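Local coordinates for protein quinoline 2-oxidoreductase large subunit (Pseudomonas putida, PDB 1T3Q) that probably catalyses the molybdenum-dependent hydroxylation of quinoline at carbon 2, working with a molybdopterin cytosine dinucleotide cofactor, at residues Y33-V38 with R280-R285; G205-Y210 with I218-T223; L637-H642 with V663-T668. All blocks are in the same frame, centred on the assembly; numbering follows the deposited sequence.

Contact 1 of 3, residues Y33-V38 with R280-R285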
loop_
_atom_site.group_PDB
_atom_site.type_symbol
_atom_site.label_atom_id
_atom_site.label_comp_id
_atom_site.label_asym_id
_atom_site.label_seq_id
_atom_site.Cartn_x
_atom_site.Cartn_y
_atom_site.Cartn_z
ATOM N N TYR B 33 -12.252 -3.659 -2.391
ATOM C CA TYR B 33 -13.162 -2.574 -2.045
ATOM C C TYR B 33 -12.769 -1.942 -0.706
ATOM O O TYR B 33 -11.925 -2.468 0.020
ATOM C CB TYR B 33 -14.605 -3.088 -2.003
ATOM C CG TYR B 33 -15.061 -3.746 -3.294
ATOM C CD1 TYR B 33 -14.688 -5.055 -3.606
ATOM C CD2 TYR B 33 -15.880 -3.062 -4.198
ATOM C CE1 TYR B 33 -15.123 -5.674 -4.786
ATOM C CE2 TYR B 33 -16.319 -3.667 -5.381
ATOM C CZ TYR B 33 -15.939 -4.975 -5.664
ATOM O OH TYR B 33 -16.406 -5.590 -6.805
ATOM N N ILE B 34 -13.393 -0.818 -0.372
ATOM C CA ILE B 34 -13.038 -0.108 0.849
ATOM C C ILE B 34 -13.065 -0.948 2.134
ATOM O O ILE B 34 -12.153 -0.859 2.954
ATOM C CB ILE B 34 -13.913 1.163 1.003
ATOM C CG1 ILE B 34 -13.366 2.044 2.126
ATOM C CG2 ILE B 34 -15.361 0.783 1.244
ATOM C CD1 ILE B 34 -11.967 2.578 1.852
ATOM N N ALA B 35 -14.092 -1.772 2.311
ATOM C CA ALA B 35 -14.189 -2.598 3.512
ATOM C C ALA B 35 -13.155 -3.722 3.545
ATOM O O ALA B 35 -12.912 -4.315 4.595
ATOM C CB ALA B 35 -15.603 -3.178 3.638
ATOM N N ASP B 36 -12.540 -4.017 2.402
ATOM C CA ASP B 36 -11.541 -5.084 2.341
ATOM C C ASP B 36 -10.162 -4.615 2.782
ATOM O O ASP B 36 -9.287 -5.431 3.070
ATOM C CB ASP B 36 -11.441 -5.655 0.915
ATOM C CG ASP B 36 -12.784 -6.105 0.372
ATOM O OD1 ASP B 36 -13.625 -6.528 1.187
ATOM O OD2 ASP B 36 -12.999 -6.044 -0.864
ATOM N N LEU B 37 -9.966 -3.303 2.846
ATOM C CA LEU B 37 -8.671 -2.761 3.233
ATOM C C LEU B 37 -8.309 -3.081 4.681
ATOM O O LEU B 37 -9.137 -2.966 5.582
ATOM C CB LEU B 37 -8.652 -1.241 3.019
ATOM C CG LEU B 37 -7.334 -0.520 3.328
ATOM C CD1 LEU B 37 -6.292 -0.859 2.273
ATOM C CD2 LEU B 37 -7.573 0.990 3.355
ATOM N N VAL B 38 -7.063 -3.492 4.888
ATOM C CA VAL B 38 -6.569 -3.813 6.220
ATOM C C VAL B 38 -5.315 -3.001 6.505
ATOM O O VAL B 38 -4.334 -3.077 5.763
ATOM C CB VAL B 38 -6.220 -5.317 6.355
ATOM C CG1 VAL B 38 -5.562 -5.582 7.715
ATOM C CG2 VAL B 38 -7.490 -6.160 6.217
ATOM N N ARG B 280 -11.268 3.428 10.551
ATOM C CA ARG B 280 -12.133 2.854 9.536
ATOM C C ARG B 280 -13.617 3.114 9.757
ATOM O O ARG B 280 -14.148 2.878 10.847
ATOM C CB ARG B 280 -11.877 1.342 9.485
ATOM C CG ARG B 280 -12.779 0.507 8.574
ATOM C CD ARG B 280 -12.308 -0.939 8.697
ATOM N NE ARG B 280 -12.883 -1.883 7.747
ATOM C CZ ARG B 280 -14.017 -2.547 7.935
ATOM N NH1 ARG B 280 -14.445 -3.396 7.014
ATOM N NH2 ARG B 280 -14.728 -2.360 9.039
ATOM N N TRP B 281 -14.272 3.606 8.708
ATOM C CA TRP B 281 -15.706 3.865 8.724
ATOM C C TRP B 281 -16.366 3.086 7.591
ATOM O O TRP B 281 -16.185 3.418 6.421
ATOM C CB TRP B 281 -16.007 5.354 8.520
ATOM C CG TRP B 281 -17.443 5.634 8.125
ATOM C CD1 TRP B 281 -18.565 5.352 8.851
ATOM C CD2 TRP B 281 -17.899 6.249 6.907
ATOM N NE1 TRP B 281 -19.690 5.750 8.165
ATOM C CE2 TRP B 281 -19.311 6.304 6.970
ATOM C CE3 TRP B 281 -17.251 6.761 5.774
ATOM C CZ2 TRP B 281 -20.090 6.852 5.942
ATOM C CZ3 TRP B 281 -18.023 7.308 4.749
ATOM C CH2 TRP B 281 -19.430 7.348 4.842
ATOM N N ILE B 282 -17.110 2.043 7.943
ATOM C CA ILE B 282 -17.841 1.244 6.965
ATOM C C ILE B 282 -19.268 1.232 7.502
ATOM O O ILE B 282 -19.561 0.572 8.500
ATOM C CB ILE B 282 -17.306 -0.208 6.885
ATOM C CG1 ILE B 282 -15.841 -0.207 6.442
ATOM C CG2 ILE B 282 -18.166 -1.021 5.924
ATOM C CD1 ILE B 282 -15.611 0.330 5.031
ATOM N N GLU B 283 -20.155 1.973 6.848
ATOM C CA GLU B 283 -21.534 2.070 7.312
ATOM C C GLU B 283 -22.373 0.853 6.963
ATOM O O GLU B 283 -22.069 0.132 6.006
ATOM C CB GLU B 283 -22.194 3.322 6.733
ATOM C CG GLU B 283 -22.805 3.129 5.357
ATOM C CD GLU B 283 -23.347 4.417 4.770
ATOM O OE1 GLU B 283 -23.726 5.321 5.549
ATOM O OE2 GLU B 283 -23.413 4.516 3.526
ATOM N N ASP B 284 -23.422 0.619 7.747
ATOM C CA ASP B 284 -24.314 -0.504 7.478
ATOM C C ASP B 284 -25.475 -0.026 6.610
ATOM O O ASP B 284 -25.594 1.167 6.328
ATOM C CB ASP B 284 -24.804 -1.147 8.783
ATOM C CG ASP B 284 -25.596 -0.193 9.667
ATOM O OD1 ASP B 284 -25.446 -0.297 10.903
ATOM O OD2 ASP B 284 -26.372 0.634 9.148
ATOM N N ARG B 285 -26.332 -0.947 6.182
ATOM C CA ARG B 285 -27.446 -0.593 5.313
ATOM C C ARG B 285 -28.403 0.457 5.885
ATOM O O ARG B 285 -28.894 1.313 5.154
ATOM C CB ARG B 285 -28.225 -1.852 4.922
ATOM C CG ARG B 285 -29.355 -1.602 3.926
ATOM C CD ARG B 285 -28.864 -0.924 2.648
ATOM N NE ARG B 285 -27.783 -1.661 1.996
ATOM C CZ ARG B 285 -27.162 -1.254 0.891
ATOM N NH1 ARG B 285 -27.515 -0.109 0.312
ATOM N NH2 ARG B 285 -26.194 -1.991 0.359
HETATM O O HOH W 1 -11.383 -1.364 5.478
#

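Contact 2 of 3, residues G205-Y210 with I218-T223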
loop_
_atom_site.group_PDB
_atom_site.type_symbol
_atom_site.label_atom_id
_atom_site.label_comp_id
_atom_site.label_asym_id
_atom_site.label_seq_id
_atom_site.Cartn_x
_atom_site.Cartn_y
_atom_site.Cartn_z
ATOM N N GLY B 205 -18.051 4.117 2.635
ATOM C CA GLY B 205 -16.989 3.770 3.552
ATOM C C GLY B 205 -15.731 4.556 3.269
ATOM O O GLY B 205 -15.531 5.052 2.163
ATOM N N ALA B 206 -14.887 4.683 4.283
ATOM C CA ALA B 206 -13.634 5.397 4.143
ATOM C C ALA B 206 -12.705 5.013 5.288
ATOM O O ALA B 206 -13.159 4.648 6.372
ATOM C CB ALA B 206 -13.884 6.905 4.139
ATOM N N VAL B 207 -11.403 5.081 5.030
ATOM C CA VAL B 207 -10.392 4.757 6.026
ATOM C C VAL B 207 -9.312 5.822 5.920
ATOM O O VAL B 207 -8.779 6.066 4.837
ATOM C CB VAL B 207 -9.745 3.370 5.764
ATOM C CG1 VAL B 207 -8.713 3.063 6.839
ATOM C CG2 VAL B 207 -10.815 2.291 5.742
ATOM N N ALA B 208 -9.001 6.466 7.040
ATOM C CA ALA B 208 -7.980 7.501 7.050
ATOM C C ALA B 208 -6.756 7.055 7.838
ATOM O O ALA B 208 -6.869 6.366 8.848
ATOM C CB ALA B 208 -8.545 8.790 7.653
ATOM N N GLN B 209 -5.585 7.450 7.360
ATOM C CA GLN B 209 -4.346 7.123 8.033
ATOM C C GLN B 209 -3.499 8.383 8.090
ATOM O O GLN B 209 -2.965 8.834 7.069
ATOM C CB GLN B 209 -3.585 6.025 7.286
ATOM C CG GLN B 209 -2.295 5.597 7.984
ATOM C CD GLN B 209 -1.592 4.465 7.259
ATOM O OE1 GLN B 209 -1.307 3.419 7.845
ATOM N NE2 GLN B 209 -1.309 4.669 5.980
ATOM N N TYR B 210 -3.403 8.961 9.281
ATOM C CA TYR B 210 -2.606 10.162 9.471
ATOM C C TYR B 210 -1.303 9.766 10.141
ATOM O O TYR B 210 -1.306 9.041 11.136
ATOM C CB TYR B 210 -3.338 11.172 10.352
ATOM C CG TYR B 210 -2.586 12.470 10.468
ATOM C CD1 TYR B 210 -2.687 13.441 9.478
ATOM C CD2 TYR B 210 -1.725 12.704 11.540
ATOM C CE1 TYR B 210 -1.946 14.620 9.546
ATOM C CE2 TYR B 210 -0.978 13.879 11.620
ATOM C CZ TYR B 210 -1.095 14.832 10.617
ATOM O OH TYR B 210 -0.353 15.991 10.679
ATOM N N ILE B 218 -3.446 9.953 4.365
ATOM C CA ILE B 218 -3.909 9.149 3.241
ATOM C C ILE B 218 -5.354 8.817 3.579
ATOM O O ILE B 218 -5.639 8.292 4.655
ATOM C CB ILE B 218 -3.140 7.815 3.091
ATOM C CG1 ILE B 218 -1.669 8.078 2.769
ATOM C CG2 ILE B 218 -3.771 6.981 1.972
ATOM C CD1 ILE B 218 -0.845 6.802 2.623
ATOM N N LEU B 219 -6.265 9.153 2.678
ATOM C CA LEU B 219 -7.670 8.860 2.877
ATOM C C LEU B 219 -8.160 7.930 1.782
ATOM O O LEU B 219 -8.207 8.313 0.608
ATOM C CB LEU B 219 -8.511 10.140 2.843
ATOM C CG LEU B 219 -10.032 9.918 2.848
ATOM C CD1 LEU B 219 -10.461 9.233 4.141
ATOM C CD2 LEU B 219 -10.745 11.260 2.701
ATOM N N TRP B 220 -8.495 6.704 2.167
ATOM C CA TRP B 220 -9.045 5.728 1.233
ATOM C C TRP B 220 -10.544 5.960 1.318
ATOM O O TRP B 220 -11.101 5.993 2.409
ATOM C CB TRP B 220 -8.760 4.300 1.694
ATOM C CG TRP B 220 -7.379 3.809 1.439
ATOM C CD1 TRP B 220 -6.950 3.086 0.360
ATOM C CD2 TRP B 220 -6.253 3.946 2.307
ATOM N NE1 TRP B 220 -5.623 2.758 0.512
ATOM C CE2 TRP B 220 -5.172 3.274 1.699
ATOM C CE3 TRP B 220 -6.053 4.571 3.545
ATOM C CZ2 TRP B 220 -3.904 3.205 2.288
ATOM C CZ3 TRP B 220 -4.791 4.503 4.133
ATOM C CH2 TRP B 220 -3.732 3.823 3.503
ATOM N N THR B 221 -11.203 6.157 0.185
ATOM C CA THR B 221 -12.641 6.361 0.223
ATOM C C THR B 221 -13.318 5.901 -1.056
ATOM O O THR B 221 -12.775 6.069 -2.146
ATOM C CB THR B 221 -13.002 7.849 0.492
ATOM O OG1 THR B 221 -14.418 8.018 0.368
ATOM C CG2 THR B 221 -12.293 8.782 -0.482
ATOM N N ALA B 222 -14.493 5.297 -0.907
ATOM C CA ALA B 222 -15.267 4.820 -2.049
ATOM C C ALA B 222 -15.966 6.042 -2.638
ATOM O O ALA B 222 -17.145 6.286 -2.380
ATOM C CB ALA B 222 -16.291 3.793 -1.595
ATOM N N THR B 223 -15.225 6.807 -3.427
ATOM C CA THR B 223 -15.765 8.022 -4.022
ATOM C C THR B 223 -15.651 8.054 -5.538
ATOM O O THR B 223 -14.814 7.366 -6.133
ATOM C CB THR B 223 -15.041 9.265 -3.452
ATOM O OG1 THR B 223 -15.603 10.452 -4.020
ATOM C CG2 THR B 223 -13.549 9.216 -3.794
HETATM O O HOH W 2 -16.875 7.413 1.236
HETATM O O HOH W 3 -18.423 5.895 0.130
#

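Contact 3 of 3, residues L637-H642 with V663-T668. With MCN (pterin cytosine dinucleotide), chain N.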
loop_
_atom_site.group_PDB
_atom_site.type_symbol
_atom_site.label_atom_id
_atom_site.label_comp_id
_atom_site.label_asym_id
_atom_site.label_seq_id
_atom_site.Cartn_x
_atom_site.Cartn_y
_atom_site.Cartn_z
ATOM N N LEU B 637 -24.670 16.972 -26.482
ATOM C CA LEU B 637 -25.971 16.348 -26.284
ATOM C C LEU B 637 -26.144 14.965 -26.893
ATOM O O LEU B 637 -25.975 14.789 -28.093
ATOM C CB LEU B 637 -27.066 17.249 -26.847
ATOM C CG LEU B 637 -27.063 18.705 -26.377
ATOM C CD1 LEU B 637 -28.189 19.463 -27.053
ATOM C CD2 LEU B 637 -27.201 18.752 -24.864
ATOM N N ALA B 638 -26.486 13.990 -26.056
ATOM C CA ALA B 638 -26.743 12.633 -26.534
ATOM C C ALA B 638 -28.261 12.547 -26.604
ATOM O O ALA B 638 -28.953 13.437 -26.109
ATOM C CB ALA B 638 -26.197 11.608 -25.550
ATOM N N ASN B 639 -28.796 11.491 -27.209
ATOM C CA ASN B 639 -30.246 11.373 -27.295
ATOM C C ASN B 639 -30.678 9.931 -27.477
ATOM O O ASN B 639 -29.854 9.051 -27.717
ATOM C CB ASN B 639 -30.785 12.230 -28.456
ATOM C CG ASN B 639 -30.427 11.661 -29.817
ATOM O OD1 ASN B 639 -31.174 10.864 -30.388
ATOM N ND2 ASN B 639 -29.274 12.054 -30.334
ATOM N N GLY B 640 -31.975 9.697 -27.348
ATOM C CA GLY B 640 -32.491 8.357 -27.512
ATOM C C GLY B 640 -33.957 8.297 -27.166
ATOM O O GLY B 640 -34.632 9.325 -27.065
ATOM N N GLY B 641 -34.455 7.083 -26.985
ATOM C CA GLY B 641 -35.848 6.906 -26.646
ATOM C C GLY B 641 -36.061 5.563 -25.986
ATOM O O GLY B 641 -35.241 4.656 -26.125
ATOM N N HIS B 642 -37.159 5.447 -25.251
ATOM C CA HIS B 642 -37.505 4.210 -24.575
ATOM C C HIS B 642 -38.996 3.996 -24.696
ATOM O O HIS B 642 -39.770 4.952 -24.744
ATOM C CB HIS B 642 -37.151 4.266 -23.085
ATOM C CG HIS B 642 -35.701 4.501 -22.812
ATOM N ND1 HIS B 642 -35.153 5.762 -22.732
ATOM C CD2 HIS B 642 -34.677 3.633 -22.630
ATOM C CE1 HIS B 642 -33.853 5.662 -22.513
ATOM N NE2 HIS B 642 -33.539 4.379 -22.448
ATOM N N VAL B 663 -33.615 2.921 -27.670
ATOM C CA VAL B 663 -32.883 3.428 -28.823
ATOM C C VAL B 663 -31.909 4.437 -28.227
ATOM O O VAL B 663 -32.327 5.401 -27.584
ATOM C CB VAL B 663 -33.797 4.148 -29.829
ATOM C CG1 VAL B 663 -32.945 4.837 -30.888
ATOM C CG2 VAL B 663 -34.745 3.156 -30.479
ATOM N N GLU B 664 -30.616 4.217 -28.422
ATOM C CA GLU B 664 -29.623 5.125 -27.859
ATOM C C GLU B 664 -28.650 5.681 -28.880
ATOM O O GLU B 664 -28.184 4.967 -29.766
ATOM C CB GLU B 664 -28.827 4.415 -26.750
ATOM C CG GLU B 664 -27.601 5.184 -26.252
ATOM C CD GLU B 664 -27.966 6.431 -25.454
ATOM O OE1 GLU B 664 -27.115 7.343 -25.342
ATOM O OE2 GLU B 664 -29.099 6.497 -24.930
ATOM N N ASP B 665 -28.358 6.970 -28.750
ATOM C CA ASP B 665 -27.397 7.624 -29.622
ATOM C C ASP B 665 -26.445 8.398 -28.726
ATOM O O ASP B 665 -26.753 9.514 -28.298
ATOM C CB ASP B 665 -28.076 8.594 -30.599
ATOM C CG ASP B 665 -27.112 9.134 -31.661
ATOM O OD1 ASP B 665 -25.905 9.273 -31.379
ATOM O OD2 ASP B 665 -27.565 9.438 -32.784
ATOM N N CYS B 666 -25.306 7.785 -28.423
ATOM C CA CYS B 666 -24.283 8.417 -27.597
ATOM C C CYS B 666 -23.089 8.679 -28.498
ATOM O O CYS B 666 -21.934 8.539 -28.093
ATOM C CB CYS B 666 -23.880 7.501 -26.431
ATOM S SG CYS B 666 -23.312 5.842 -26.904
ATOM N N GLY B 667 -23.376 9.069 -29.737
ATOM C CA GLY B 667 -22.309 9.320 -30.677
ATOM C C GLY B 667 -21.561 8.017 -30.878
ATOM O O GLY B 667 -22.171 6.949 -30.910
ATOM N N THR B 668 -20.245 8.101 -30.999
ATOM C CA THR B 668 -19.418 6.918 -31.195
ATOM C C THR B 668 -19.327 6.098 -29.910
ATOM O O THR B 668 -18.895 6.606 -28.880
ATOM C CB THR B 668 -17.986 7.313 -31.619
ATOM O OG1 THR B 668 -18.034 7.986 -32.882
ATOM C CG2 THR B 668 -17.093 6.079 -31.736
HETATM N N1 MCN N . -19.306 4.407 -22.824
HETATM C C2 MCN N . -18.825 3.919 -24.083
HETATM N N3 MCN N . -19.080 4.783 -25.137
HETATM C C4 MCN N . -19.734 6.009 -25.068
HETATM C C5 MCN N . -20.216 6.451 -23.754
HETATM C C6 MCN N . -20.000 5.662 -22.650
HETATM O O2 MCN N . -18.282 2.840 -24.169
HETATM N N4 MCN N . -19.915 6.752 -26.139
HETATM C "C1'" MCN N . -19.000 3.474 -21.594
HETATM C C2D MCN N . -17.705 3.957 -20.794
HETATM O "O2'" MCN N . -16.987 2.793 -20.252
HETATM C "C3'" MCN N . -18.274 4.896 -19.751
HETATM C C4D MCN N . -19.588 4.272 -19.348
HETATM O O4D MCN N . -20.032 3.489 -20.567
HETATM O "O3'" MCN N . -17.348 4.994 -18.613
HETATM C "C5'" MCN N . -20.646 5.248 -18.760
HETATM O "O5'" MCN N . -20.746 6.299 -19.688
HETATM P PA MCN N . -20.541 7.827 -19.348
HETATM O O1A MCN N . -19.256 8.229 -20.003
HETATM O O2A MCN N . -21.863 8.472 -19.727
HETATM O O3A MCN N . -20.488 8.158 -17.755
HETATM P PB MCN N . -19.332 7.934 -16.671
HETATM O O1B MCN N . -18.949 9.284 -16.159
HETATM O O2B MCN N . -18.238 7.060 -17.211
HETATM O O3B MCN N . -20.064 7.088 -15.521
HETATM C C10 MCN N . -20.858 7.725 -14.552
HETATM C "C9'" MCN N . -22.273 7.418 -14.919
HETATM C "C8'" MCN N . -23.119 8.057 -13.793
HETATM S "S8'" MCN N . -22.990 9.835 -13.658
HETATM C "C7'" MCN N . -23.936 7.411 -12.958
HETATM S "S7'" MCN N . -24.890 8.166 -11.651
HETATM C "C6'" MCN N . -24.013 5.851 -13.076
HETATM C C7 MCN N . -23.683 5.402 -14.475
HETATM O "O9'" MCN N . -22.434 5.923 -14.899
HETATM N "N5'" MCN N . -23.163 5.318 -11.933
HETATM C C4A MCN N . -22.872 3.923 -12.208
HETATM N "N8'" MCN N . -23.606 3.903 -14.539
HETATM C C4B MCN N . -23.108 3.209 -13.398
HETATM N "N1'" MCN N . -22.804 1.843 -13.625
HETATM C "C2'" MCN N . -22.239 1.204 -12.574
HETATM N "N2'" MCN N . -21.943 -0.104 -12.736
HETATM N "N3'" MCN N . -21.941 1.828 -11.379
HETATM C "C4'" MCN N . -22.206 3.216 -11.080
HETATM O "O4'" MCN N . -21.914 3.686 -10.008
#

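Contact 1 of 3, residues Y33-V38 with R280-R285
Arg280 supplies the polar half of this contact, its NH1 donating a hydrogen bond to Ala35 O at 3.0 Å. The bond is fairly straight, with an N-H...O angle of 165°, and it lies in the carbonyl plane on a lone pair while the acceptor sits near the guanidinium plane. The arginine reaches this far because its chain runs extended from CG to NE, with CG anti to the backbone N (chi1 174°). A water at the edge of the same guanidinium accepts from Arg280 NE at 2.8 Å and donates both its protons, to Ile34 O at 2.7 Å and to Leu37 O at 2.8 Å. Three carbonyl oxygens are thus tied to one side chain: that of Ala35 directly, those of Ile34 and Leu37 through the water. Replacing it with a leucine would probably leave Ala35 O without this donor and the water without the N-H that ties it to the strand.

The two sides come from different parts of the fold: a 3-10 turn in the a/b hammerhead domain, and strand 279-282 in the first molybdopterin cofactor-binding domain, which lies between strands 43-49 and 205-211 in a mixed sheet. Asp36 stabilises the turn by accepting from Tyr33 N, and its carboxylate also forms salt bridges with Arg36 and Lys45 of the small subunit.

The apolar half centres on Ile282 CD1, which lies 3.6 Å from Ala35 CA. The same methyl approaches Ile34 CG2 to 3.8 Å, the two isoleucine side chains passing each other head to tail. With CG1 anti to its carbonyl carbon (chi1 -62°), Ile282 lays CG1 3.3 Å above the plane of the Arg280 guanidinium, over its centre, so aliphatic carbon backs one face of the group whose edge does the hydrogen bonding.

Contact 2 of 3, residues G205-Y210 with I218-T223
Trp220 swings its indole beside its own backbone N (chi1 -78°), while Gln209 extends with CG opposite its backbone N (chi1 -178°), and the two side chains consequently run alongside each other in the same direction. Gln209 CB meets the benzo edge of the indole, 3.7 Å from Trp220 CZ3. Farther out, Gln209 NE2 lies at that edge too, 3.6 Å from Trp220 CH2, with amide and ring planes 64° apart. Val207 O also lies in the ring plane, 3.4 Å from Trp220 CE3, and Ile218 CG2 lies over one ring face, toward its rim. Leu37 packs against the indole, and Ile34 against Trp220 nearer its backbone.

The opposite face of the sheet carries Ala206, Ala208, Leu219 and Thr221. Leu219 CD1 reaches across to Ala208 CB at 4.0 Å, and Ala206 CB rests 3.9 Å from Thr221 CB. Leu219 touches helices 226-237 and 263-275, and Thr221 OG1 is hydrogen-bonded to Glu265 on the latter.

The backbones join through paired bonds between Val207 and Trp220, both 2.8 Å between N and O, and through another pair between Gln209 and Ile218. Ala222 N bonds to Gly205 O at 3.2 Å, just where Ala222 centres an inverse gamma turn and a water bridges Gly205 N to Ala222 O. Strands 205-211 and 216-221 thus form an antiparallel beta hairpin, set between strands 279-282 and 244-247 of a mixed sheet.

Contact 3 of 3, residues L637-H642 with V663-T668
Gly640 comes so close to the facing strand that its CA lies 3.0 Å from Val663 O, and a beta carbon here would probably clash with the same oxygen. Gly641 follows, and its N donates to Val663 O at 2.8 Å while Val663 N returns a bond to Gly641 O. Asn639 and Asp665 form the second such pair, Asp665 N reaching Asn639 O at 2.8 Å. Their side chains cross obliquely, Asn639 CG lying 3.9 Å from Asp665 CB.

Strands 636-649 and 655-665 form this antiparallel hairpin at the middle of a four-stranded mixed sheet, and the second strand leads straight into the cofactor pocket. There Asp665 OD1 accepts from Gly667 N at 3.0 Å, making an Asx turn, while Asp665 OD2 is hydrogen-bonded to the hydroxyls of Thr425 and Thr729. Gly667 has a positive phi (62°), which favours glycine. Past the turn, Thr668 O accepts from N4 of the cytosine of the pterin cytosine dinucleotide at 2.9 Å. Cys666 turns its SG between its backbone N and carbonyl carbon (chi1 56°), setting the sulfur 3.6 Å from the same N4.

Overall arrangement
Contacts 1 and 2 adjoin, their centres about 9 Å apart, and share one mixed sheet: strands 279-282 and 205-211 are neighbours in it, and residues of 33-38 also pack on the hairpin. Along the chain, contact 2 is nested inside the loop closed by contact 1. Contact 3 lies across the chain's centre, its centre about 36 Å from that of contact 2, in a second sheet. Contacts 2 and 3 are buried hairpins bonded mainly through backbone, the former with an indole packed on one face, the latter with glycines and a cofactor-facing turn. Contact 1 is only partly buried, joined by an arginine, a water and an isoleucine, beside the small subunit.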